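Local atomic coordinates of alternansucrase (Leuconostoc mesenteroides, PDB entry 6HVG), a protein that belongs to glycoside hydrolase family 70, combining a barrel of parallel strands with choline-binding-type repeats and carrying a bound calcium ion. Residues S699-F704 and D879-V884; Y703-G708 and Q862-D867; Y1331-Q1336 and Y1356-N1361; G1338-R1343 and G1370-G1375. All coordinates share one frame; numbering follows the deposited sequence.

Interaction 1 of 4, residues S699-F704 and D879-V884; sequences SNMWYF and DLLTSV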
loop_
_atom_site.group_PDB
_atom_site.type_symbol
_atom_site.label_atom_id
_atom_site.label_comp_id
_atom_site.label_asym_id
_atom_site.label_seq_id
_atom_site.Cartn_x
_atom_site.Cartn_y
_atom_site.Cartn_z
ATOM N N SER A 699 14.768 14.115 -16.643
ATOM C CA SER A 699 14.519 14.098 -18.079
ATOM C C SER A 699 14.545 15.534 -18.643
ATOM O O SER A 699 14.161 16.510 -17.974
ATOM C CB SER A 699 13.174 13.450 -18.389
ATOM O OG SER A 699 13.001 12.269 -17.651
ATOM N N ASN A 700 15.047 15.670 -19.857
ATOM C CA ASN A 700 15.086 16.965 -20.495
ATOM C C ASN A 700 13.703 17.592 -20.692
ATOM O O ASN A 700 12.684 16.894 -20.807
ATOM C CB ASN A 700 15.781 16.864 -21.844
ATOM C CG ASN A 700 17.276 16.807 -21.714
ATOM O OD1 ASN A 700 17.814 16.767 -20.611
ATOM N ND2 ASN A 700 17.958 16.768 -22.844
ATOM N N MET A 701 13.688 18.921 -20.718
ATOM C CA MET A 701 12.482 19.677 -20.983
ATOM C C MET A 701 11.939 19.323 -22.362
ATOM O O MET A 701 10.745 19.438 -22.596
ATOM C CB MET A 701 12.765 21.169 -20.912
ATOM C CG MET A 701 13.337 21.664 -19.590
ATOM S SD MET A 701 12.306 21.413 -18.140
ATOM C CE MET A 701 10.933 22.486 -18.534
ATOM N N TRP A 702 12.816 18.895 -23.271
ATOM C CA TRP A 702 12.419 18.329 -24.575
ATOM C C TRP A 702 11.219 17.395 -24.490
ATOM O O TRP A 702 10.364 17.422 -25.360
ATOM C CB TRP A 702 13.590 17.559 -25.223
ATOM C CG TRP A 702 13.334 17.086 -26.641
ATOM C CD1 TRP A 702 13.305 17.866 -27.780
ATOM C CD2 TRP A 702 13.092 15.747 -27.077
ATOM N NE1 TRP A 702 13.041 17.089 -28.891
ATOM C CE2 TRP A 702 12.908 15.785 -28.486
ATOM C CE3 TRP A 702 13.000 14.514 -26.420
ATOM C CZ2 TRP A 702 12.651 14.640 -29.235
ATOM C CZ3 TRP A 702 12.729 13.378 -27.165
ATOM C CH2 TRP A 702 12.554 13.454 -28.561
ATOM N N TYR A 703 11.151 16.581 -23.442
ATOM C CA TYR A 703 10.073 15.592 -23.325
ATOM C C TYR A 703 8.668 16.193 -23.222
ATOM O O TYR A 703 7.697 15.532 -23.594
ATOM C CB TYR A 703 10.337 14.612 -22.174
ATOM C CG TYR A 703 11.438 13.623 -22.510
ATOM C CD1 TYR A 703 11.198 12.564 -23.374
ATOM C CD2 TYR A 703 12.726 13.762 -21.985
ATOM C CE1 TYR A 703 12.196 11.668 -23.698
ATOM C CE2 TYR A 703 13.731 12.878 -22.312
ATOM C CZ TYR A 703 13.455 11.838 -23.169
ATOM O OH TYR A 703 14.443 10.963 -23.489
ATOM N N PHE A 704 8.564 17.430 -22.740
ATOM C CA PHE A 704 7.273 18.114 -22.682
ATOM C C PHE A 704 6.642 18.301 -24.062
ATOM O O PHE A 704 5.410 18.344 -24.178
ATOM C CB PHE A 704 7.404 19.479 -22.021
ATOM C CG PHE A 704 7.479 19.436 -20.521
ATOM C CD1 PHE A 704 6.358 19.267 -19.774
ATOM C CD2 PHE A 704 8.682 19.614 -19.872
ATOM C CE1 PHE A 704 6.426 19.265 -18.391
ATOM C CE2 PHE A 704 8.761 19.619 -18.491
ATOM C CZ PHE A 704 7.631 19.435 -17.747
ATOM N N ASP A 879 18.914 23.266 -23.416
ATOM C CA ASP A 879 17.678 22.574 -23.019
ATOM C C ASP A 879 16.724 23.463 -22.202
ATOM O O ASP A 879 16.143 23.030 -21.203
ATOM C CB ASP A 879 18.012 21.274 -22.282
ATOM C CG ASP A 879 16.798 20.383 -22.072
ATOM O OD1 ASP A 879 16.114 20.106 -23.067
ATOM O OD2 ASP A 879 16.562 19.946 -20.932
ATOM N N LEU A 880 16.590 24.716 -22.640
ATOM C CA LEU A 880 15.713 25.685 -22.017
ATOM C C LEU A 880 14.390 25.681 -22.793
ATOM O O LEU A 880 14.386 25.773 -24.018
ATOM C CB LEU A 880 16.367 27.089 -22.012
ATOM C CG LEU A 880 16.474 27.849 -20.666
ATOM C CD1 LEU A 880 16.812 26.996 -19.470
ATOM C CD2 LEU A 880 17.500 28.969 -20.746
ATOM N N LEU A 881 13.270 25.537 -22.084
ATOM C CA LEU A 881 11.950 25.453 -22.726
ATOM C C LEU A 881 11.324 26.836 -22.879
ATOM O O LEU A 881 11.338 27.622 -21.948
ATOM C CB LEU A 881 11.018 24.536 -21.924
ATOM C CG LEU A 881 9.564 24.390 -22.403
ATOM C CD1 LEU A 881 9.105 22.943 -22.359
ATOM C CD2 LEU A 881 8.627 25.230 -21.565
ATOM N N THR A 882 10.784 27.110 -24.059
ATOM C CA THR A 882 10.150 28.378 -24.330
ATOM C C THR A 882 8.685 28.189 -24.697
ATOM O O THR A 882 8.365 27.564 -25.700
ATOM C CB THR A 882 10.888 29.152 -25.438
ATOM O OG1 THR A 882 11.033 28.341 -26.605
ATOM C CG2 THR A 882 12.253 29.573 -24.944
ATOM N N SER A 883 7.810 28.728 -23.854
ATOM C CA SER A 883 6.350 28.613 -24.015
ATOM C C SER A 883 5.753 29.998 -24.113
ATOM O O SER A 883 6.035 30.853 -23.269
ATOM C CB SER A 883 5.706 27.854 -22.842
ATOM O OG SER A 883 4.318 27.642 -23.042
ATOM N N VAL A 884 4.920 30.200 -25.131
ATOM C CA VAL A 884 4.345 31.496 -25.458
ATOM C C VAL A 884 2.843 31.382 -25.629
ATOM O O VAL A 884 2.376 30.378 -26.121
ATOM C CB VAL A 884 4.916 32.050 -26.792
ATOM C CG1 VAL A 884 4.187 33.319 -27.214
ATOM C CG2 VAL A 884 6.420 32.291 -26.667
#
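Asp-879 and Met-701 join the helically wound loop after helix 681-692 to the start of strand 881-885, part of an antiparallel sheet within the glycoside hydrolase family 70 range. The side chain of Met-701 shows how the two surfaces fit. Its CB packs against Leu-881 CB at 3.9 Å. The next atom, CG, comes 3.5 Å from the backbone O of Asp-879. The thioether chain then bends at both chi2 and chi3, which curls it back and brings CE within 4.0 Å of Leu-881 CB, so both ends of the methionine touch the same leucine carbon. A flexible, unbranched apolar chain suits this buried, curved path. Leu-881 crosses it at about a right angle and sends CD1 on to Phe-704 CB, 3.9 Å away, extending the apolar layer along the turn. On the adjacent strand 862-866, Leu-881 also packs on Met-864 and Thr-866. On the polar side Asn-700 lies obliquely against the carboxylate of Asp-879, with the two planes 39° apart. Its amide nitrogen bonds instead to Gly-870 O, which fixes the asparagine beside the acid. Asp-879 carries its CG anti to the backbone N (chi1 -169°), which extends the carboxylate to the start of the turn. There OD2, on its syn side, accepts the N-H of Met-701 at 3.1 Å and 154°.

Interaction 2 of 4, residues Y703-G708 and Q862-D867; sequences YFLDTG and QTMATD
Met-864 and Leu-705 make the main apolar meeting between strand 862-866 and the loop that follows helix 681-692. Along the strand, Met-864 comes first. Its chain is extended through chi1 and chi2 and bends only at chi3, and its CG lies 3.5 Å from Leu-705 CD2, the two side chains crossing at a slant. Phe-704 adds a looser touch, with CB 4.2 Å from Met-864 SD. A long methionine can follow both neighbours, and a branched leucine offers a methyl to each of two strand residues. At Ala-865 the side chain turns the other way, and the backbone N is what faces the leucine, 3.7 Å from Leu-705 CD2. Thr-866 turns back toward the loop and meets the second branch tip to tip, its OG1 being 3.5 Å from Leu-705 CD1. That hydroxyl also makes a weak hydrogen bond with Ser-868 O, just past the strand end, while Leu-705 CD1 rests against it and, at 4.1 Å, against Thr-866 CG2. The strand lies between 735-736 and 881-885 in the antiparallel sheet, while Phe-704 reaches Gln-686 and Ser-690 on helix 681-692, placing the loop between helix and sheet.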
loop_
_atom_site.group_PDB
_atom_site.type_symbol
_atom_site.label_atom_id
_atom_site.label_comp_id
_atom_site.label_asym_id
_atom_site.label_seq_id
_atom_site.Cartn_x
_atom_site.Cartn_y
_atom_site.Cartn_z
ATOM N N TYR A 703 11.151 16.581 -23.442
ATOM C CA TYR A 703 10.073 15.592 -23.325
ATOM C C TYR A 703 8.668 16.193 -23.222
ATOM O O TYR A 703 7.697 15.532 -23.594
ATOM C CB TYR A 703 10.337 14.612 -22.174
ATOM C CG TYR A 703 11.438 13.623 -22.510
ATOM C CD1 TYR A 703 11.198 12.564 -23.374
ATOM C CD2 TYR A 703 12.726 13.762 -21.985
ATOM C CE1 TYR A 703 12.196 11.668 -23.698
ATOM C CE2 TYR A 703 13.731 12.878 -22.312
ATOM C CZ TYR A 703 13.455 11.838 -23.169
ATOM O OH TYR A 703 14.443 10.963 -23.489
ATOM N N PHE A 704 8.564 17.430 -22.740
ATOM C CA PHE A 704 7.273 18.114 -22.682
ATOM C C PHE A 704 6.642 18.301 -24.062
ATOM O O PHE A 704 5.410 18.344 -24.178
ATOM C CB PHE A 704 7.404 19.479 -22.021
ATOM C CG PHE A 704 7.479 19.436 -20.521
ATOM C CD1 PHE A 704 6.358 19.267 -19.774
ATOM C CD2 PHE A 704 8.682 19.614 -19.872
ATOM C CE1 PHE A 704 6.426 19.265 -18.391
ATOM C CE2 PHE A 704 8.761 19.619 -18.491
ATOM C CZ PHE A 704 7.631 19.435 -17.747
ATOM N N LEU A 705 7.472 18.415 -25.092
ATOM C CA LEU A 705 6.992 18.689 -26.440
ATOM C C LEU A 705 6.237 17.513 -27.064
ATOM O O LEU A 705 5.256 17.742 -27.777
ATOM C CB LEU A 705 8.160 19.096 -27.353
ATOM C CG LEU A 705 8.990 20.320 -26.943
ATOM C CD1 LEU A 705 10.072 20.628 -27.961
ATOM C CD2 LEU A 705 8.116 21.549 -26.764
ATOM N N ASP A 706 6.705 16.279 -26.820
ATOM C CA ASP A 706 6.155 15.066 -27.424
ATOM C C ASP A 706 6.190 15.238 -28.943
ATOM O O ASP A 706 5.153 15.277 -29.600
ATOM C CB ASP A 706 4.744 14.800 -26.877
ATOM C CG ASP A 706 4.103 13.529 -27.439
ATOM O OD1 ASP A 706 4.826 12.550 -27.703
ATOM O OD2 ASP A 706 2.858 13.496 -27.603
ATOM N N THR A 707 7.396 15.387 -29.493
ATOM C CA THR A 707 7.554 15.646 -30.931
ATOM C C THR A 707 7.049 14.509 -31.796
ATOM O O THR A 707 6.627 14.717 -32.931
ATOM C CB THR A 707 9.012 15.971 -31.295
ATOM O OG1 THR A 707 9.870 14.932 -30.816
ATOM C CG2 THR A 707 9.442 17.278 -30.643
ATOM N N GLY A 708 7.066 13.302 -31.239
ATOM C CA GLY A 708 6.469 12.146 -31.887
ATOM C C GLY A 708 5.044 12.379 -32.348
ATOM O O GLY A 708 4.544 11.656 -33.194
ATOM N N GLN A 862 -0.982 28.767 -28.592
ATOM C CA GLN A 862 0.243 28.462 -27.856
ATOM C C GLN A 862 1.308 27.912 -28.770
ATOM O O GLN A 862 1.002 27.311 -29.805
ATOM C CB GLN A 862 -0.045 27.461 -26.743
ATOM C CG GLN A 862 1.166 27.072 -25.915
ATOM C CD GLN A 862 0.801 26.315 -24.657
ATOM O OE1 GLN A 862 -0.325 25.851 -24.502
ATOM N NE2 GLN A 862 1.740 26.265 -23.717
ATOM N N THR A 863 2.563 28.157 -28.399
ATOM C CA THR A 863 3.694 27.392 -28.936
ATOM C C THR A 863 4.573 26.972 -27.783
ATOM O O THR A 863 4.513 27.528 -26.686
ATOM C CB THR A 863 4.596 28.162 -29.923
ATOM O OG1 THR A 863 5.129 29.326 -29.279
ATOM C CG2 THR A 863 3.840 28.558 -31.189
ATOM N N MET A 864 5.369 25.955 -28.056
ATOM C CA MET A 864 6.267 25.396 -27.087
ATOM C C MET A 864 7.433 24.804 -27.873
ATOM O O MET A 864 7.236 24.096 -28.872
ATOM C CB MET A 864 5.559 24.342 -26.235
ATOM C CG MET A 864 6.310 23.957 -24.977
ATOM S SD MET A 864 5.483 22.674 -23.979
ATOM C CE MET A 864 4.239 23.641 -23.161
ATOM N N ALA A 865 8.644 25.125 -27.428
ATOM C CA ALA A 865 9.876 24.696 -28.080
ATOM C C ALA A 865 10.952 24.552 -27.014
ATOM O O ALA A 865 10.758 24.947 -25.869
ATOM C CB ALA A 865 10.309 25.705 -29.126
ATOM N N THR A 866 12.066 23.947 -27.389
ATOM C CA THR A 866 13.202 23.786 -26.487
ATOM C C THR A 866 14.475 23.921 -27.268
ATOM O O THR A 866 14.532 23.545 -28.448
ATOM C CB THR A 866 13.251 22.404 -25.774
ATOM O OG1 THR A 866 13.228 21.343 -26.734
ATOM C CG2 THR A 866 12.092 22.219 -24.774
ATOM N N ASP A 867 15.496 24.454 -26.609
ATOM C CA ASP A 867 16.810 24.502 -27.198
ATOM C C ASP A 867 17.412 23.112 -27.061
ATOM O O ASP A 867 18.391 22.920 -26.355
ATOM C CB ASP A 867 17.664 25.551 -26.499
ATOM C CG ASP A 867 19.019 25.730 -27.158
ATOM O OD1 ASP A 867 19.142 25.497 -28.388
ATOM O OD2 ASP A 867 19.964 26.057 -26.415
#

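Interaction 3 of 4, residues Y1331-Q1336 and Y1356-N1361; sequences YMVRSQ and YYFMPN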
loop_
_atom_site.group_PDB
_atom_site.type_symbol
_atom_site.label_atom_id
_atom_site.label_comp_id
_atom_site.label_asym_id
_atom_site.label_seq_id
_atom_site.Cartn_x
_atom_site.Cartn_y
_atom_site.Cartn_z
ATOM N N TYR A 1331 -14.265 -43.864 6.733
ATOM C CA TYR A 1331 -13.098 -44.697 6.991
ATOM C C TYR A 1331 -11.814 -44.025 6.541
ATOM O O TYR A 1331 -11.742 -43.497 5.448
ATOM C CB TYR A 1331 -13.241 -46.069 6.294
ATOM C CG TYR A 1331 -14.198 -47.007 6.999
ATOM C CD1 TYR A 1331 -13.882 -47.536 8.235
ATOM C CD2 TYR A 1331 -15.435 -47.338 6.445
ATOM C CE1 TYR A 1331 -14.748 -48.384 8.888
ATOM C CE2 TYR A 1331 -16.313 -48.175 7.105
ATOM C CZ TYR A 1331 -15.961 -48.689 8.319
ATOM O OH TYR A 1331 -16.818 -49.531 8.986
ATOM N N MET A 1332 -10.815 -44.056 7.402
ATOM C CA MET A 1332 -9.481 -43.583 7.092
ATOM C C MET A 1332 -8.969 -44.267 5.842
ATOM O O MET A 1332 -9.167 -45.466 5.661
ATOM C CB MET A 1332 -8.562 -43.905 8.279
ATOM C CG MET A 1332 -7.116 -43.546 8.114
ATOM S SD MET A 1332 -6.103 -44.113 9.490
ATOM C CE MET A 1332 -6.721 -43.062 10.793
ATOM N N VAL A 1333 -8.313 -43.509 4.978
ATOM C CA VAL A 1333 -7.701 -44.061 3.768
ATOM C C VAL A 1333 -6.306 -44.523 4.120
ATOM O O VAL A 1333 -5.554 -43.786 4.769
ATOM C CB VAL A 1333 -7.627 -42.999 2.639
ATOM C CG1 VAL A 1333 -6.703 -43.429 1.510
ATOM C CG2 VAL A 1333 -9.036 -42.688 2.120
ATOM N N ARG A 1334 -5.960 -45.732 3.685
ATOM C CA ARG A 1334 -4.682 -46.352 4.019
ATOM C C ARG A 1334 -4.192 -47.177 2.847
ATOM O O ARG A 1334 -4.982 -47.806 2.176
ATOM C CB ARG A 1334 -4.866 -47.285 5.231
ATOM C CG ARG A 1334 -5.485 -46.635 6.473
ATOM C CD ARG A 1334 -5.603 -47.603 7.642
ATOM N NE ARG A 1334 -6.628 -48.600 7.371
ATOM C CZ ARG A 1334 -6.483 -49.911 7.500
ATOM N NH1 ARG A 1334 -5.350 -50.443 7.949
ATOM N NH2 ARG A 1334 -7.502 -50.689 7.180
ATOM N N SER A 1335 -2.889 -47.229 2.631
ATOM C CA SER A 1335 -2.355 -48.004 1.515
ATOM C C SER A 1335 -2.337 -49.482 1.845
ATOM O O SER A 1335 -2.019 -49.892 2.967
ATOM C CB SER A 1335 -0.956 -47.513 1.118
ATOM O OG SER A 1335 0.013 -47.770 2.126
ATOM N N GLN A 1336 -2.676 -50.283 0.845
ATOM C CA GLN A 1336 -2.723 -51.736 0.971
ATOM C C GLN A 1336 -1.431 -52.269 0.378
ATOM O O GLN A 1336 -0.767 -51.557 -0.357
ATOM C CB GLN A 1336 -3.932 -52.277 0.219
ATOM C CG GLN A 1336 -5.248 -51.603 0.612
ATOM C CD GLN A 1336 -5.621 -51.831 2.079
ATOM O OE1 GLN A 1336 -5.401 -52.916 2.634
ATOM N NE2 GLN A 1336 -6.179 -50.802 2.718
ATOM N N TYR A 1356 -2.775 -37.285 -2.879
ATOM C CA TYR A 1356 -2.096 -37.492 -1.607
ATOM C C TYR A 1356 -1.441 -38.850 -1.531
ATOM O O TYR A 1356 -1.784 -39.735 -2.304
ATOM C CB TYR A 1356 -3.109 -37.336 -0.497
ATOM C CG TYR A 1356 -3.609 -35.926 -0.345
ATOM C CD1 TYR A 1356 -4.641 -35.421 -1.147
ATOM C CD2 TYR A 1356 -3.043 -35.078 0.596
ATOM C CE1 TYR A 1356 -5.106 -34.124 -0.979
ATOM C CE2 TYR A 1356 -3.488 -33.771 0.755
ATOM C CZ TYR A 1356 -4.523 -33.317 -0.015
ATOM O OH TYR A 1356 -4.945 -32.047 0.162
ATOM N N TYR A 1357 -0.482 -38.995 -0.627
ATOM C CA TYR A 1357 0.193 -40.266 -0.389
ATOM C C TYR A 1357 -0.073 -40.746 1.057
ATOM O O TYR A 1357 0.509 -40.224 1.999
ATOM C CB TYR A 1357 1.680 -40.059 -0.601
ATOM C CG TYR A 1357 2.538 -41.310 -0.676
ATOM C CD1 TYR A 1357 2.812 -42.057 0.446
ATOM C CD2 TYR A 1357 3.142 -41.692 -1.865
ATOM C CE1 TYR A 1357 3.630 -43.187 0.370
ATOM C CE2 TYR A 1357 3.975 -42.794 -1.940
ATOM C CZ TYR A 1357 4.207 -43.547 -0.837
ATOM O OH TYR A 1357 5.035 -44.644 -0.935
ATOM N N PHE A 1358 -0.977 -41.702 1.237
ATOM C CA PHE A 1358 -1.263 -42.229 2.586
ATOM C C PHE A 1358 -0.545 -43.541 2.853
ATOM O O PHE A 1358 -0.529 -44.419 2.004
ATOM C CB PHE A 1358 -2.758 -42.412 2.801
ATOM C CG PHE A 1358 -3.531 -41.161 2.630
ATOM C CD1 PHE A 1358 -3.433 -40.176 3.591
ATOM C CD2 PHE A 1358 -4.317 -40.942 1.528
ATOM C CE1 PHE A 1358 -4.132 -38.981 3.484
ATOM C CE2 PHE A 1358 -5.016 -39.747 1.391
ATOM C CZ PHE A 1358 -4.916 -38.753 2.367
ATOM N N MET A 1359 0.021 -43.674 4.053
ATOM C CA MET A 1359 0.826 -44.839 4.382
ATOM C C MET A 1359 -0.069 -45.983 4.853
ATOM O O MET A 1359 -1.284 -45.844 4.893
ATOM C CB MET A 1359 1.884 -44.445 5.405
ATOM C CG MET A 1359 2.758 -43.284 4.919
ATOM S SD MET A 1359 4.299 -43.197 5.839
ATOM C CE MET A 1359 4.437 -41.504 6.354
ATOM N N PRO A 1360 0.495 -47.150 5.154
ATOM C CA PRO A 1360 -0.392 -48.249 5.551
ATOM C C PRO A 1360 -1.144 -47.950 6.859
ATOM O O PRO A 1360 -2.220 -48.491 7.068
ATOM C CB PRO A 1360 0.558 -49.422 5.740
ATOM C CG PRO A 1360 1.797 -49.073 5.000
ATOM C CD PRO A 1360 1.894 -47.580 5.021
ATOM N N ASN A 1361 -0.567 -47.098 7.712
ATOM C CA ASN A 1361 -1.228 -46.644 8.920
ATOM C C ASN A 1361 -2.002 -45.350 8.717
ATOM O O ASN A 1361 -2.471 -44.738 9.680
ATOM C CB ASN A 1361 -0.225 -46.475 10.069
ATOM C CG ASN A 1361 0.846 -45.476 9.749
ATOM O OD1 ASN A 1361 0.807 -44.819 8.714
ATOM N ND2 ASN A 1361 1.824 -45.373 10.616
#
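Ser-1335 and Met-1359 are joined by a single backbone hydrogen bond, N to O at 3.1 Å with an angle of 166° at the hydrogen, although the donor stands 61° out of the carbonyl plane. It fastens the loop between strands 1323-1326 and 1342-1345 to the end of strand 1354-1357, consistent with consecutive β-hairpins of a choline-binding-type repeat region. Pro-1360 CA returns a CH contact to Ser-1335 O at 3.5 Å. With chi1 at 67°, Ser-1335 places OG between its own backbone N and carbonyl carbon, 3.5 Å from Pro-1360 CD. The rigid proline ring packs CG and CD beside this hydroxyl, and its nitrogen, having no hydrogen, makes no bond to it. Farther back, Val-1333 directs CG1 to Phe-1358 CD2 at 3.4 Å, approaching the ring obliquely; both side chains also pack on Tyr-1325. The aliphatic part of Arg-1334 runs past Pro-1360 O, with CB 3.4 Å from it. Met-1332 SD sits 3.7 Å from Asn-1361 O, while the asparagine's amide nitrogen bonds to Glu-375 O. Beside the N-H to O bond, much of the contact is close apolar and CH packing, which suggests that backbone pairing and shape, rather than charge, do most of the work.

Interaction 4 of 4, residues G1338-R1343 and G1370-G1375; sequences GENPIR and GTDNSG
Asp-1372 brings its CB to one side of the Asn-1340 amide plane, 3.7 Å from Asn-1340 OD1; the carboxylate beyond is turned 55° from that plane. The side-chain amide of Asn-1373 is also on that side, turned 47° from the plane of Asn-1340, the two chains crossing at about a right angle. From the opposite side, the backbone N-H of Ile-1342 reaches Asn-1340 OD1 in a hydrogen bond of 2.9 Å, the donor tilted 38° out of the plane. This bond fixes the rotation of the asparagine amide and closes an Asx turn. CG lies anti to the backbone N, which carries OD1 forward to the N-H of Ile-1342. Asparagine suits the spot because its short side chain can accept from its own backbone. Pro-1341, rigid and without an N-H, packs CG 3.8 Å from Thr-1371 O, which also takes the hydroxyl of Tyr-1357. Ile-1342 sends CD1 to Asp-1372 CB at 4.1 Å, its apolar end also resting on Tyr-1378 and Phe-1380. Across from it, residues 1372-1375 form a type I turn, and Gly-1375 takes a backbone shape that suits a residue without a side chain. The Asx turn leads into strand 1342-1345 and the type I turn joins strands 1368-1371 and 1377-1380, an arrangement consistent with successive β-hairpins of a choline-binding-type repeat region.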
loop_
_atom_site.group_PDB
_atom_site.type_symbol
_atom_site.label_atom_id
_atom_site.label_comp_id
_atom_site.label_asym_id
_atom_site.label_seq_id
_atom_site.Cartn_x
_atom_site.Cartn_y
_atom_site.Cartn_z
ATOM N N GLY A 1338 1.123 -54.008 -2.101
ATOM C CA GLY A 1338 1.196 -54.156 -3.570
ATOM C C GLY A 1338 0.306 -53.252 -4.402
ATOM O O GLY A 1338 0.182 -53.454 -5.611
ATOM N N GLU A 1339 -0.275 -52.236 -3.766
ATOM C CA GLU A 1339 -1.229 -51.308 -4.402
ATOM C C GLU A 1339 -0.673 -49.896 -4.285
ATOM O O GLU A 1339 0.177 -49.641 -3.423
ATOM C CB GLU A 1339 -2.600 -51.353 -3.733
ATOM C CG GLU A 1339 -3.524 -52.453 -4.215
ATOM C CD GLU A 1339 -4.925 -52.337 -3.623
ATOM O OE1 GLU A 1339 -5.236 -51.327 -2.936
ATOM O OE2 GLU A 1339 -5.712 -53.282 -3.816
ATOM N N ASN A 1340 -1.149 -48.983 -5.145
ATOM C CA ASN A 1340 -0.653 -47.604 -5.174
ATOM C C ASN A 1340 -1.069 -46.815 -3.939
ATOM O O ASN A 1340 -2.258 -46.684 -3.667
ATOM C CB ASN A 1340 -1.141 -46.866 -6.435
ATOM C CG ASN A 1340 -0.262 -45.682 -6.795
ATOM O OD1 ASN A 1340 0.310 -45.033 -5.932
ATOM N ND2 ASN A 1340 -0.185 -45.368 -8.064
ATOM N N PRO A 1341 -0.091 -46.293 -3.179
ATOM C CA PRO A 1341 -0.412 -45.474 -2.010
ATOM C C PRO A 1341 -0.943 -44.104 -2.363
ATOM O O PRO A 1341 -1.571 -43.470 -1.522
ATOM C CB PRO A 1341 0.927 -45.357 -1.267
ATOM C CG PRO A 1341 1.979 -45.696 -2.267
ATOM C CD PRO A 1341 1.346 -46.618 -3.246
ATOM N N ILE A 1342 -0.707 -43.643 -3.586
ATOM C CA ILE A 1342 -1.179 -42.331 -4.022
ATOM C C ILE A 1342 -2.666 -42.378 -4.298
ATOM O O ILE A 1342 -3.118 -43.186 -5.087
ATOM C CB ILE A 1342 -0.481 -41.886 -5.321
ATOM C CG1 ILE A 1342 1.033 -41.739 -5.109
ATOM C CG2 ILE A 1342 -1.041 -40.574 -5.816
ATOM C CD1 ILE A 1342 1.830 -41.611 -6.397
ATOM N N ARG A 1343 -3.414 -41.488 -3.666
ATOM C CA ARG A 1343 -4.848 -41.423 -3.858
ATOM C C ARG A 1343 -5.271 -40.021 -4.212
ATOM O O ARG A 1343 -4.773 -39.049 -3.657
ATOM C CB ARG A 1343 -5.597 -41.857 -2.593
ATOM C CG ARG A 1343 -7.103 -42.159 -2.809
ATOM C CD ARG A 1343 -7.810 -42.250 -1.484
ATOM N NE ARG A 1343 -9.211 -42.683 -1.491
ATOM C CZ ARG A 1343 -10.246 -41.871 -1.646
ATOM N NH1 ARG A 1343 -10.087 -40.589 -1.934
ATOM N NH2 ARG A 1343 -11.463 -42.356 -1.557
ATOM N N GLY A 1370 7.785 -39.758 -2.374
ATOM C CA GLY A 1370 7.002 -40.976 -2.163
ATOM C C GLY A 1370 7.019 -41.851 -3.376
ATOM O O GLY A 1370 6.694 -41.386 -4.462
ATOM N N THR A 1371 7.410 -43.109 -3.199
ATOM C CA THR A 1371 7.491 -44.064 -4.305
ATOM C C THR A 1371 6.157 -44.770 -4.461
ATOM O O THR A 1371 5.561 -45.162 -3.470
ATOM C CB THR A 1371 8.581 -45.128 -4.065
ATOM O OG1 THR A 1371 9.781 -44.486 -3.622
ATOM C CG2 THR A 1371 8.892 -45.883 -5.346
ATOM N N ASP A 1372 5.696 -44.922 -5.704
ATOM C CA ASP A 1372 4.486 -45.692 -5.993
ATOM C C ASP A 1372 4.826 -47.176 -6.109
ATOM O O ASP A 1372 5.980 -47.562 -5.941
ATOM C CB ASP A 1372 3.737 -45.146 -7.234
ATOM C CG ASP A 1372 4.368 -45.562 -8.554
ATOM O OD1 ASP A 1372 5.613 -45.532 -8.692
ATOM O OD2 ASP A 1372 3.614 -45.878 -9.487
ATOM N N ASN A 1373 3.819 -48.003 -6.359
ATOM C CA ASN A 1373 4.023 -49.466 -6.485
ATOM C C ASN A 1373 4.953 -49.863 -7.645
ATOM O O ASN A 1373 5.588 -50.894 -7.600
ATOM C CB ASN A 1373 2.681 -50.206 -6.629
ATOM C CG ASN A 1373 1.709 -49.522 -7.619
ATOM O OD1 ASN A 1373 1.985 -48.452 -8.187
ATOM N ND2 ASN A 1373 0.535 -50.114 -7.771
ATOM N N SER A 1374 5.038 -49.016 -8.666
ATOM C CA SER A 1374 5.806 -49.301 -9.868
ATOM C C SER A 1374 7.221 -48.680 -9.866
ATOM O O SER A 1374 7.917 -48.760 -10.865
ATOM C CB SER A 1374 5.037 -48.792 -11.094
ATOM O OG SER A 1374 3.659 -49.064 -10.981
ATOM N N GLY A 1375 7.650 -48.046 -8.779
ATOM C CA GLY A 1375 9.015 -47.490 -8.710
ATOM C C GLY A 1375 9.195 -46.029 -9.109
ATOM O O GLY A 1375 10.283 -45.493 -8.959
#

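How the interactions relate
From the N terminus, interactions 1 and 2 open almost together, sharing Tyr-703 and Phe-704, but close in reverse order: interaction 2 at strand 862-866, then interaction 1 at strand 881-885. The shorter loop is thus largely nested in the longer. These neighbouring strands are linked where Thr-882 N probably bonds to Ala-865 O. Interactions 3 and 4 come later in series and cross, their segments alternating; Arg-1343 N probably bonds to Tyr-1356 O between them. Interactions 1 and 3 have centres about 73 Å apart, on opposite sides of the chain's centre. The first pair fastens the loop after helix 681-692 to the antiparallel sheet within the family 70 range; the second joins successive hairpins near the C-terminal end.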